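Local atomic coordinates of BRO1 protein (Saccharomyces cerevisiae, PDB entry 1ZB1), a protein that acts in multivesicular body sorting at endosomes, where it recruits the deubiquitinase DOA4 so that cargo is deubiquitinated before entering lumenal vesicles. Residues A[29-34]-A[38-43]; A[252-257]-A[304-309]; A[57-62]-A[70-75]. One frame throughout, in Å; residues are numbered along the deposited sequence.

Contact 1 (A[29-34]-A[38-43]); sequences SYLKKS and SQWRTF
Just ahead of Leu-31 and Lys-32, the two residues that meet Trp-40, Tyr-30 O is gripped by two donors: Ser-34 N at 2.8 Å and the hydroxyl Ser-34 OG at 2.9 Å. The hydroxyl comes from above the carbonyl plane, 43° out of it, and also sits over the rim of one face of the Tyr-30 ring. No hydrogen bond joins the two segments; the contact between them is van der Waals and CH-pi packing. Lys-32 runs its extended chain alongside the indole of Trp-40, both side chains pointing the same way. Lys-32 CG stands 3.4 Å from the centroid of the Trp-40 five-membered ring and only 4° off its normal, a CH-pi contact, while Lys-32 CE reaches Trp-40 CZ2 at 3.4 Å. These contacts join the end of helix 23-34 to the loop that leads on to helix 46-58, near one extremity of the elongated, largely helical Bro1 domain. The opposite face of the indole is covered by Arg-41 CG, and the Arg-41 guanidinium turns one of its faces to Trp-40 CZ2. The two cationic tips stay separate, with Lys-32 NZ 6.0 Å from Arg-41 NH2. Trp-40 CG lies between its backbone N and carbonyl carbon (chi1 81°), which brings the ring in beside the helix. Leu-31 CB packs against Trp-40 CB at 3.9 Å, where the indole side chain leaves the backbone. The branch ends of Leu-31 serve Phe-43: CD2 touches Phe-43 CB at 4.0 Å and CD1 faces the Phe-43 carbonyl, while the Phe-43 ring leads away to stack with Tyr-35.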
loop_
_atom_site.group_PDB
_atom_site.type_symbol
_atom_site.label_atom_id
_atom_site.label_comp_id
_atom_site.label_asym_id
_atom_site.label_seq_id
_atom_site.Cartn_x
_atom_site.Cartn_y
_atom_site.Cartn_z
ATOM N N SER A 29 -31.194 17.402 -15.221
ATOM C CA SER A 29 -31.897 16.565 -16.185
ATOM C C SER A 29 -32.771 15.569 -15.446
ATOM O O SER A 29 -33.957 15.429 -15.749
ATOM C CB SER A 29 -30.910 15.820 -17.085
ATOM O OG SER A 29 -30.270 16.722 -17.967
ATOM N N TYR A 30 -32.189 14.879 -14.470
ATOM C CA TYR A 30 -32.939 13.911 -13.682
ATOM C C TYR A 30 -34.180 14.573 -13.091
ATOM O O TYR A 30 -35.279 14.023 -13.157
ATOM C CB TYR A 30 -32.077 13.356 -12.549
ATOM C CG TYR A 30 -32.858 12.544 -11.540
ATOM C CD1 TYR A 30 -33.342 11.272 -11.855
ATOM C CD2 TYR A 30 -33.140 13.061 -10.279
ATOM C CE1 TYR A 30 -34.089 10.538 -10.934
ATOM C CE2 TYR A 30 -33.887 12.340 -9.355
ATOM C CZ TYR A 30 -34.358 11.081 -9.684
ATOM O OH TYR A 30 -35.097 10.374 -8.760
ATOM N N LEU A 31 -33.989 15.757 -12.513
ATOM C CA LEU A 31 -35.081 16.507 -11.903
ATOM C C LEU A 31 -36.141 16.913 -12.930
ATOM O O LEU A 31 -37.335 16.754 -12.684
ATOM C CB LEU A 31 -34.530 17.749 -11.195
ATOM C CG LEU A 31 -33.607 17.484 -9.999
ATOM C CD1 LEU A 31 -32.995 18.788 -9.507
ATOM C CD2 LEU A 31 -34.394 16.809 -8.889
ATOM N N LYS A 32 -35.704 17.431 -14.075
ATOM C CA LYS A 32 -36.627 17.844 -15.135
ATOM C C LYS A 32 -37.466 16.669 -15.633
ATOM O O LYS A 32 -38.598 16.850 -16.077
ATOM C CB LYS A 32 -35.861 18.437 -16.322
ATOM C CG LYS A 32 -35.299 19.827 -16.099
ATOM C CD LYS A 32 -34.492 20.281 -17.308
ATOM C CE LYS A 32 -33.909 21.667 -17.100
ATOM N NZ LYS A 32 -33.054 22.093 -18.242
ATOM N N LYS A 33 -36.901 15.469 -15.567
ATOM C CA LYS A 33 -37.595 14.268 -16.014
ATOM C C LYS A 33 -38.498 13.722 -14.913
ATOM O O LYS A 33 -39.559 13.163 -15.194
ATOM C CB LYS A 33 -36.583 13.192 -16.421
ATOM C CG LYS A 33 -35.614 13.623 -17.513
ATOM C CD LYS A 33 -34.517 12.584 -17.714
ATOM C CE LYS A 33 -33.469 13.066 -18.706
ATOM N NZ LYS A 33 -32.320 12.120 -18.805
ATOM N N SER A 34 -38.074 13.884 -13.663
ATOM C CA SER A 34 -38.850 13.399 -12.527
ATOM C C SER A 34 -40.072 14.275 -12.290
ATOM O O SER A 34 -41.172 13.766 -12.079
ATOM C CB SER A 34 -37.981 13.358 -11.270
ATOM O OG SER A 34 -36.930 12.414 -11.409
ATOM N N SER A 38 -41.927 22.822 -14.882
ATOM C CA SER A 38 -42.506 23.899 -14.093
ATOM C C SER A 38 -42.385 23.638 -12.592
ATOM O O SER A 38 -42.762 24.479 -11.777
ATOM C CB SER A 38 -43.981 24.074 -14.470
ATOM O OG SER A 38 -44.585 25.109 -13.716
ATOM N N GLN A 39 -41.851 22.474 -12.229
ATOM C CA GLN A 39 -41.698 22.114 -10.823
ATOM C C GLN A 39 -40.273 21.786 -10.369
ATOM O O GLN A 39 -39.917 22.053 -9.224
ATOM C CB GLN A 39 -42.595 20.918 -10.485
ATOM C CG GLN A 39 -43.933 21.270 -9.842
ATOM C CD GLN A 39 -44.862 22.001 -10.784
ATOM O OE1 GLN A 39 -45.166 21.513 -11.872
ATOM N NE2 GLN A 39 -45.322 23.175 -10.371
ATOM N N TRP A 40 -39.461 21.227 -11.264
ATOM C CA TRP A 40 -38.101 20.813 -10.919
ATOM C C TRP A 40 -37.166 21.802 -10.218
ATOM O O TRP A 40 -36.397 21.399 -9.346
ATOM C CB TRP A 40 -37.382 20.251 -12.156
ATOM C CG TRP A 40 -36.822 21.288 -13.071
ATOM C CD1 TRP A 40 -37.463 21.907 -14.108
ATOM C CD2 TRP A 40 -35.505 21.848 -13.022
ATOM N NE1 TRP A 40 -36.624 22.817 -14.708
ATOM C CE2 TRP A 40 -35.416 22.801 -14.061
ATOM C CE3 TRP A 40 -34.388 21.637 -12.199
ATOM C CZ2 TRP A 40 -34.255 23.543 -14.299
ATOM C CZ3 TRP A 40 -33.235 22.374 -12.437
ATOM C CH2 TRP A 40 -33.178 23.316 -13.480
ATOM N N ARG A 41 -37.210 23.079 -10.585
ATOM C CA ARG A 41 -36.319 24.053 -9.957
ATOM C C ARG A 41 -36.429 24.098 -8.434
ATOM O O ARG A 41 -35.459 24.396 -7.740
ATOM C CB ARG A 41 -36.555 25.453 -10.534
ATOM C CG ARG A 41 -36.091 25.604 -11.976
ATOM C CD ARG A 41 -35.873 27.067 -12.343
ATOM N NE ARG A 41 -35.309 27.229 -13.683
ATOM C CZ ARG A 41 -35.978 27.008 -14.812
ATOM N NH1 ARG A 41 -37.245 26.614 -14.775
ATOM N NH2 ARG A 41 -35.378 27.178 -15.982
ATOM N N THR A 42 -37.610 23.789 -7.916
ATOM C CA THR A 42 -37.834 23.801 -6.478
ATOM C C THR A 42 -36.984 22.749 -5.763
ATOM O O THR A 42 -36.619 22.921 -4.600
ATOM C CB THR A 42 -39.325 23.541 -6.151
ATOM O OG1 THR A 42 -40.130 24.579 -6.726
ATOM C CG2 THR A 42 -39.546 23.510 -4.643
ATOM N N PHE A 43 -36.669 21.667 -6.468
ATOM C CA PHE A 43 -35.888 20.575 -5.897
ATOM C C PHE A 43 -34.392 20.680 -6.188
ATOM O O PHE A 43 -33.623 19.793 -5.816
ATOM C CB PHE A 43 -36.399 19.229 -6.432
ATOM C CG PHE A 43 -37.866 18.983 -6.181
ATOM C CD1 PHE A 43 -38.838 19.652 -6.923
ATOM C CD2 PHE A 43 -38.276 18.080 -5.206
ATOM C CE1 PHE A 43 -40.196 19.422 -6.697
ATOM C CE2 PHE A 43 -39.630 17.843 -4.972
ATOM C CZ PHE A 43 -40.591 18.516 -5.719
#

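Contact 2 (A[252-257]-A[304-309]); sequences LHFYKS and DGFKET
Phe-254 turns the edge of its ring toward the face of Phe-306 in an offset edge-to-face pair, with the two ring centroids 5.9 Å apart and the planes at 67°. The nearest carbons are Phe-254 CE1 and Phe-306 CD2, 4.0 Å apart. Next to them Ser-257 OG approaches the Phe-306 ring at its rim and in its plane, 3.5 Å from CE2, so the hydroxyl oxygen meets ring C-H rather than the pi cloud; its hydrogen bond is made elsewhere in the structure. The aromatic side chains span a wide gap: the closest CA atoms, those of Ser-257 and Phe-306, are 10.2 Å apart. Phe-306 bridges it because its CG is anti to the backbone N (chi1 -177°), swinging the ring out toward helix 242-269. Further out, Tyr-261 adds a second edge-to-face partner to Phe-306, and Leu-287 of helix 275-290 packs on both Phe-306 and Ser-257. Within helix 303-322, Gly-305 O receives Thr-309 N and Thr-309 OG1 from opposite faces of its plane. Aromatic and leucine side chains filling the space between three successive helices are in keeping with the largely helical Bro1 domain, whose family is grouped with the TPR repeats.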
loop_
_atom_site.group_PDB
_atom_site.type_symbol
_atom_site.label_atom_id
_atom_site.label_comp_id
_atom_site.label_asym_id
_atom_site.label_seq_id
_atom_site.Cartn_x
_atom_site.Cartn_y
_atom_site.Cartn_z
ATOM N N LEU A 252 12.593 -10.190 -0.034
ATOM C CA LEU A 252 12.273 -11.297 0.862
ATOM C C LEU A 252 13.534 -12.033 1.321
ATOM O O LEU A 252 13.674 -12.338 2.504
ATOM C CB LEU A 252 11.277 -12.257 0.205
ATOM C CG LEU A 252 11.681 -13.397 -0.719
ATOM C CD1 LEU A 252 12.251 -14.555 0.093
ATOM C CD2 LEU A 252 10.435 -13.870 -1.472
ATOM N N HIS A 253 14.455 -12.311 0.400
ATOM C CA HIS A 253 15.696 -12.981 0.781
ATOM C C HIS A 253 16.594 -12.037 1.578
ATOM O O HIS A 253 17.205 -12.438 2.563
ATOM C CB HIS A 253 16.465 -13.469 -0.452
ATOM C CG HIS A 253 15.822 -14.625 -1.148
ATOM N ND1 HIS A 253 15.626 -15.844 -0.536
ATOM C CD2 HIS A 253 15.329 -14.747 -2.402
ATOM C CE1 HIS A 253 15.039 -16.669 -1.384
ATOM N NE2 HIS A 253 14.848 -16.028 -2.524
ATOM N N PHE A 254 16.671 -10.780 1.153
ATOM C CA PHE A 254 17.520 -9.813 1.846
ATOM C C PHE A 254 17.131 -9.594 3.306
ATOM O O PHE A 254 17.998 -9.511 4.182
ATOM C CB PHE A 254 17.508 -8.461 1.140
ATOM C CG PHE A 254 18.379 -7.435 1.805
ATOM C CD1 PHE A 254 19.764 -7.534 1.737
ATOM C CD2 PHE A 254 17.818 -6.388 2.530
ATOM C CE1 PHE A 254 20.580 -6.607 2.381
ATOM C CE2 PHE A 254 18.622 -5.454 3.179
ATOM C CZ PHE A 254 20.009 -5.564 3.104
ATOM N N TYR A 255 15.835 -9.483 3.576
ATOM C CA TYR A 255 15.407 -9.265 4.945
ATOM C C TYR A 255 15.515 -10.534 5.780
ATOM O O TYR A 255 15.721 -10.473 6.990
ATOM C CB TYR A 255 14.004 -8.642 4.961
ATOM C CG TYR A 255 14.094 -7.166 4.623
ATOM C CD1 TYR A 255 14.772 -6.288 5.470
ATOM C CD2 TYR A 255 13.594 -6.660 3.421
ATOM C CE1 TYR A 255 14.960 -4.948 5.129
ATOM C CE2 TYR A 255 13.778 -5.318 3.073
ATOM C CZ TYR A 255 14.464 -4.471 3.930
ATOM O OH TYR A 255 14.680 -3.152 3.589
ATOM N N LYS A 256 15.409 -11.687 5.132
ATOM C CA LYS A 256 15.566 -12.944 5.852
ATOM C C LYS A 256 17.036 -13.000 6.293
ATOM O O LYS A 256 17.352 -13.423 7.407
ATOM C CB LYS A 256 15.251 -14.131 4.941
ATOM C CG LYS A 256 15.553 -15.475 5.571
ATOM C CD LYS A 256 14.297 -16.296 5.786
ATOM C CE LYS A 256 13.625 -16.656 4.467
ATOM N NZ LYS A 256 12.456 -17.551 4.693
ATOM N N SER A 257 17.926 -12.559 5.409
ATOM C CA SER A 257 19.359 -12.533 5.693
ATOM C C SER A 257 19.659 -11.581 6.846
ATOM O O SER A 257 20.399 -11.924 7.771
ATOM C CB SER A 257 20.143 -12.076 4.457
ATOM O OG SER A 257 21.512 -11.857 4.773
ATOM N N ASP A 304 27.453 -5.460 -1.753
ATOM C CA ASP A 304 28.835 -5.902 -1.582
ATOM C C ASP A 304 29.393 -5.554 -0.205
ATOM O O ASP A 304 30.152 -6.329 0.374
ATOM C CB ASP A 304 29.735 -5.308 -2.673
ATOM C CG ASP A 304 29.369 -5.805 -4.064
ATOM O OD1 ASP A 304 29.058 -7.008 -4.206
ATOM O OD2 ASP A 304 29.401 -4.996 -5.018
ATOM N N GLY A 305 29.009 -4.393 0.318
ATOM C CA GLY A 305 29.477 -3.984 1.630
ATOM C C GLY A 305 28.928 -4.867 2.738
ATOM O O GLY A 305 29.608 -5.131 3.730
ATOM N N PHE A 306 27.691 -5.327 2.574
ATOM C CA PHE A 306 27.069 -6.181 3.575
ATOM C C PHE A 306 27.683 -7.577 3.526
ATOM O O PHE A 306 27.839 -8.228 4.558
ATOM C CB PHE A 306 25.551 -6.248 3.347
ATOM C CG PHE A 306 24.817 -7.064 4.376
ATOM C CD1 PHE A 306 24.976 -6.801 5.738
ATOM C CD2 PHE A 306 23.967 -8.095 3.987
ATOM C CE1 PHE A 306 24.300 -7.557 6.698
ATOM C CE2 PHE A 306 23.286 -8.858 4.935
ATOM C CZ PHE A 306 23.453 -8.590 6.296
ATOM N N LYS A 307 28.038 -8.034 2.330
ATOM C CA LYS A 307 28.652 -9.349 2.178
ATOM C C LYS A 307 29.964 -9.356 2.954
ATOM O O LYS A 307 30.304 -10.344 3.603
ATOM C CB LYS A 307 28.923 -9.652 0.700
ATOM C CG LYS A 307 29.581 -11.003 0.435
ATOM C CD LYS A 307 29.671 -11.270 -1.067
ATOM C CE LYS A 307 30.311 -12.619 -1.385
ATOM N NZ LYS A 307 31.777 -12.636 -1.111
ATOM N N GLU A 308 30.690 -8.243 2.887
ATOM C CA GLU A 308 31.961 -8.111 3.587
ATOM C C GLU A 308 31.752 -8.088 5.095
ATOM O O GLU A 308 32.517 -8.691 5.847
ATOM C CB GLU A 308 32.682 -6.831 3.158
ATOM C CG GLU A 308 33.256 -6.886 1.756
ATOM C CD GLU A 308 34.114 -5.678 1.436
ATOM O OE1 GLU A 308 35.067 -5.407 2.202
ATOM O OE2 GLU A 308 33.837 -5.001 0.421
ATOM N N THR A 309 30.716 -7.381 5.532
ATOM C CA THR A 309 30.406 -7.286 6.951
ATOM C C THR A 309 30.150 -8.673 7.538
ATOM O O THR A 309 30.613 -8.979 8.637
ATOM C CB THR A 309 29.172 -6.393 7.188
ATOM O OG1 THR A 309 29.468 -5.056 6.767
ATOM C CG2 THR A 309 28.792 -6.382 8.662
#

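Contact 3 (A[57-62]-A[70-75]); sequences NNANGE and EQNLKY
Ala-59 and Gln-71 bring their backbones close, CA to CA 4.8 Å, where the chain at the end of helix 46-58 passes the early part of helix 65-86. The two helices run antiparallel and are joined by a short connection, an alpha-alpha hairpin within the Bro1 domain. On the first side the chain turns with Asn-60 N bonded to Asn-57 O at 3.1 Å; on the second the helix is regular. Such closeness suits the small Ala-59: Gln-71 CB lies against Ala-59 CA at 3.7 Å, and the Ala-59 methyl rests against the amide end of Asn-72. The Asn-58 side chain adds its CB to Gln-71 CG at 4.0 Å, where the Gln-71 chain bends. The direct polar link is Asn-72 ND2 to Ala-59 O, 2.9 Å with an N-H...O angle of 147°. The donor lies in the carbonyl plane on a lone pair (C=O...N angle 117°), although the oxygen is somewhat out of the Asn-72 amide plane. Asn-72 ND2 also bonds Leu-68 O one turn earlier in its own helix. A water-mediated link runs alongside: Asn-60 ND2, which also bonds Arg-56 O, gives a hydrogen bond to a water at 3.1 Å, and that water in turn makes a weak one to Asn-72 OD1. A second water lies between Asn-60 OD1 and Asn-72 OD1, 2.9 Å from the latter, though it cannot donate to every acceptor around it at once. The two ND2 bonds, to Ala-59 O and Leu-68 O, thus set the orientation of the buried Asn-72 amide, the waters at OD1 being consistent with it, and the amide ties the Ala-59 turn to the neighbouring helix.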
loop_
_atom_site.group_PDB
_atom_site.type_symbol
_atom_site.label_atom_id
_atom_site.label_comp_id
_atom_site.label_asym_id
_atom_site.label_seq_id
_atom_site.Cartn_x
_atom_site.Cartn_y
_atom_site.Cartn_z
ATOM N N ASN A 57 -14.145 17.684 -9.898
ATOM C CA ASN A 57 -13.073 18.039 -10.811
ATOM C C ASN A 57 -11.773 18.191 -10.025
ATOM O O ASN A 57 -10.711 17.759 -10.484
ATOM C CB ASN A 57 -13.414 19.322 -11.582
ATOM C CG ASN A 57 -14.454 19.083 -12.663
ATOM O OD1 ASN A 57 -14.394 18.083 -13.376
ATOM N ND2 ASN A 57 -15.400 20.003 -12.800
ATOM N N ASN A 58 -11.849 18.766 -8.825
ATOM C CA ASN A 58 -10.636 18.938 -8.014
ATOM C C ASN A 58 -10.085 17.639 -7.420
ATOM O O ASN A 58 -8.923 17.577 -7.023
ATOM C CB ASN A 58 -10.865 19.966 -6.899
ATOM C CG ASN A 58 -10.987 21.384 -7.437
ATOM O OD1 ASN A 58 -10.474 21.689 -8.517
ATOM N ND2 ASN A 58 -11.645 22.260 -6.681
ATOM N N ALA A 59 -10.908 16.596 -7.363
ATOM C CA ALA A 59 -10.448 15.312 -6.834
ATOM C C ALA A 59 -9.722 14.567 -7.951
ATOM O O ALA A 59 -9.134 13.502 -7.738
ATOM C CB ALA A 59 -11.634 14.489 -6.354
ATOM N N ASN A 60 -9.746 15.142 -9.145
ATOM C CA ASN A 60 -9.123 14.483 -10.281
ATOM C C ASN A 60 -8.246 15.385 -11.136
ATOM O O ASN A 60 -8.050 15.126 -12.333
ATOM C CB ASN A 60 -10.231 13.838 -11.124
ATOM C CG ASN A 60 -10.907 12.688 -10.389
ATOM O OD1 ASN A 60 -10.338 11.604 -10.261
ATOM N ND2 ASN A 60 -12.116 12.929 -9.880
ATOM N N GLY A 61 -7.690 16.420 -10.507
ATOM C CA GLY A 61 -6.848 17.355 -11.235
ATOM C C GLY A 61 -5.397 17.450 -10.789
ATOM O O GLY A 61 -4.807 16.475 -10.306
ATOM N N GLU A 62 -4.837 18.653 -10.918
ATOM C CA GLU A 62 -3.431 18.915 -10.598
ATOM C C GLU A 62 -3.034 19.304 -9.162
ATOM O O GLU A 62 -1.901 19.742 -8.938
ATOM C CB GLU A 62 -2.900 19.990 -11.553
ATOM C CG GLU A 62 -3.189 19.737 -13.023
ATOM C CD GLU A 62 -2.751 20.892 -13.913
ATOM O OE1 GLU A 62 -1.534 21.162 -13.985
ATOM O OE2 GLU A 62 -3.629 21.531 -14.536
ATOM N N GLU A 70 -7.455 15.273 0.249
ATOM C CA GLU A 70 -8.563 15.942 0.922
ATOM C C GLU A 70 -9.802 16.019 0.023
ATOM O O GLU A 70 -10.915 15.729 0.476
ATOM C CB GLU A 70 -8.142 17.360 1.327
ATOM C CG GLU A 70 -9.199 18.145 2.089
ATOM C CD GLU A 70 -8.850 19.626 2.188
ATOM O OE1 GLU A 70 -7.643 19.946 2.182
ATOM O OE2 GLU A 70 -9.777 20.466 2.276
ATOM N N GLN A 71 -9.620 16.423 -1.237
ATOM C CA GLN A 71 -10.759 16.537 -2.159
ATOM C C GLN A 71 -11.445 15.186 -2.349
ATOM O O GLN A 71 -12.673 15.099 -2.389
ATOM C CB GLN A 71 -10.312 17.064 -3.531
ATOM C CG GLN A 71 -9.452 18.323 -3.495
ATOM C CD GLN A 71 -10.007 19.412 -2.596
ATOM O OE1 GLN A 71 -9.290 19.951 -1.755
ATOM N NE2 GLN A 71 -11.278 19.750 -2.771
ATOM N N ASN A 72 -10.643 14.134 -2.480
ATOM C CA ASN A 72 -11.186 12.790 -2.667
ATOM C C ASN A 72 -11.923 12.257 -1.439
ATOM O O ASN A 72 -12.967 11.619 -1.579
ATOM C CB ASN A 72 -10.068 11.835 -3.079
ATOM C CG ASN A 72 -9.781 11.897 -4.567
ATOM O OD1 ASN A 72 -10.450 11.229 -5.364
ATOM N ND2 ASN A 72 -8.800 12.719 -4.957
ATOM N N LEU A 73 -11.388 12.506 -0.243
ATOM C CA LEU A 73 -12.047 12.052 0.984
ATOM C C LEU A 73 -13.391 12.770 1.130
ATOM O O LEU A 73 -14.383 12.167 1.538
ATOM C CB LEU A 73 -11.189 12.344 2.223
ATOM C CG LEU A 73 -10.158 11.373 2.814
ATOM C CD1 LEU A 73 -10.392 9.962 2.331
ATOM C CD2 LEU A 73 -8.756 11.850 2.483
ATOM N N LYS A 74 -13.421 14.062 0.804
ATOM C CA LYS A 74 -14.663 14.830 0.889
ATOM C C LYS A 74 -15.671 14.360 -0.161
ATOM O O LYS A 74 -16.878 14.257 0.112
ATOM C CB LYS A 74 -14.379 16.329 0.717
ATOM C CG LYS A 74 -13.628 16.927 1.906
ATOM C CD LYS A 74 -13.429 18.436 1.782
ATOM C CE LYS A 74 -12.838 18.998 3.081
ATOM N NZ LYS A 74 -12.518 20.451 3.012
ATOM N N TYR A 75 -15.183 14.070 -1.361
ATOM C CA TYR A 75 -16.077 13.599 -2.415
ATOM C C TYR A 75 -16.614 12.206 -2.058
ATOM O O TYR A 75 -17.780 11.916 -2.309
ATOM C CB TYR A 75 -15.359 13.568 -3.773
ATOM C CG TYR A 75 -16.277 13.212 -4.932
ATOM C CD1 TYR A 75 -17.439 13.945 -5.172
ATOM C CD2 TYR A 75 -16.004 12.117 -5.760
ATOM C CE1 TYR A 75 -18.318 13.593 -6.200
ATOM C CE2 TYR A 75 -16.877 11.761 -6.800
ATOM C CZ TYR A 75 -18.030 12.501 -7.006
ATOM O OH TYR A 75 -18.923 12.142 -7.989
HETATM O O HOH W 1 -12.982 11.081 -7.533
HETATM O O HOH W 2 -9.720 10.436 -8.052
#

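Contacts 1 and 3 lie on the same side of the chain's centre and join neighbouring elements in sequence: contact 1 lies on helix 23-34 and the loop before helix 46-58, contact 3 at the end of helix 46-58 and on helix 65-86. Contact 2 is on the opposite side, its centre 68 Å from that of contact 1. It is the buried one, whereas contacts 1 and 3 are only partly buried. Chemistry follows place: contact 1, at the far end, lays a lysine chain from the helix over an indole of the following loop; contact 2 packs aromatic edges and faces between helices separated by one intervening helix; only contact 3 has a hydrogen bond running from one segment to the other, side chain to backbone, and brings in waters.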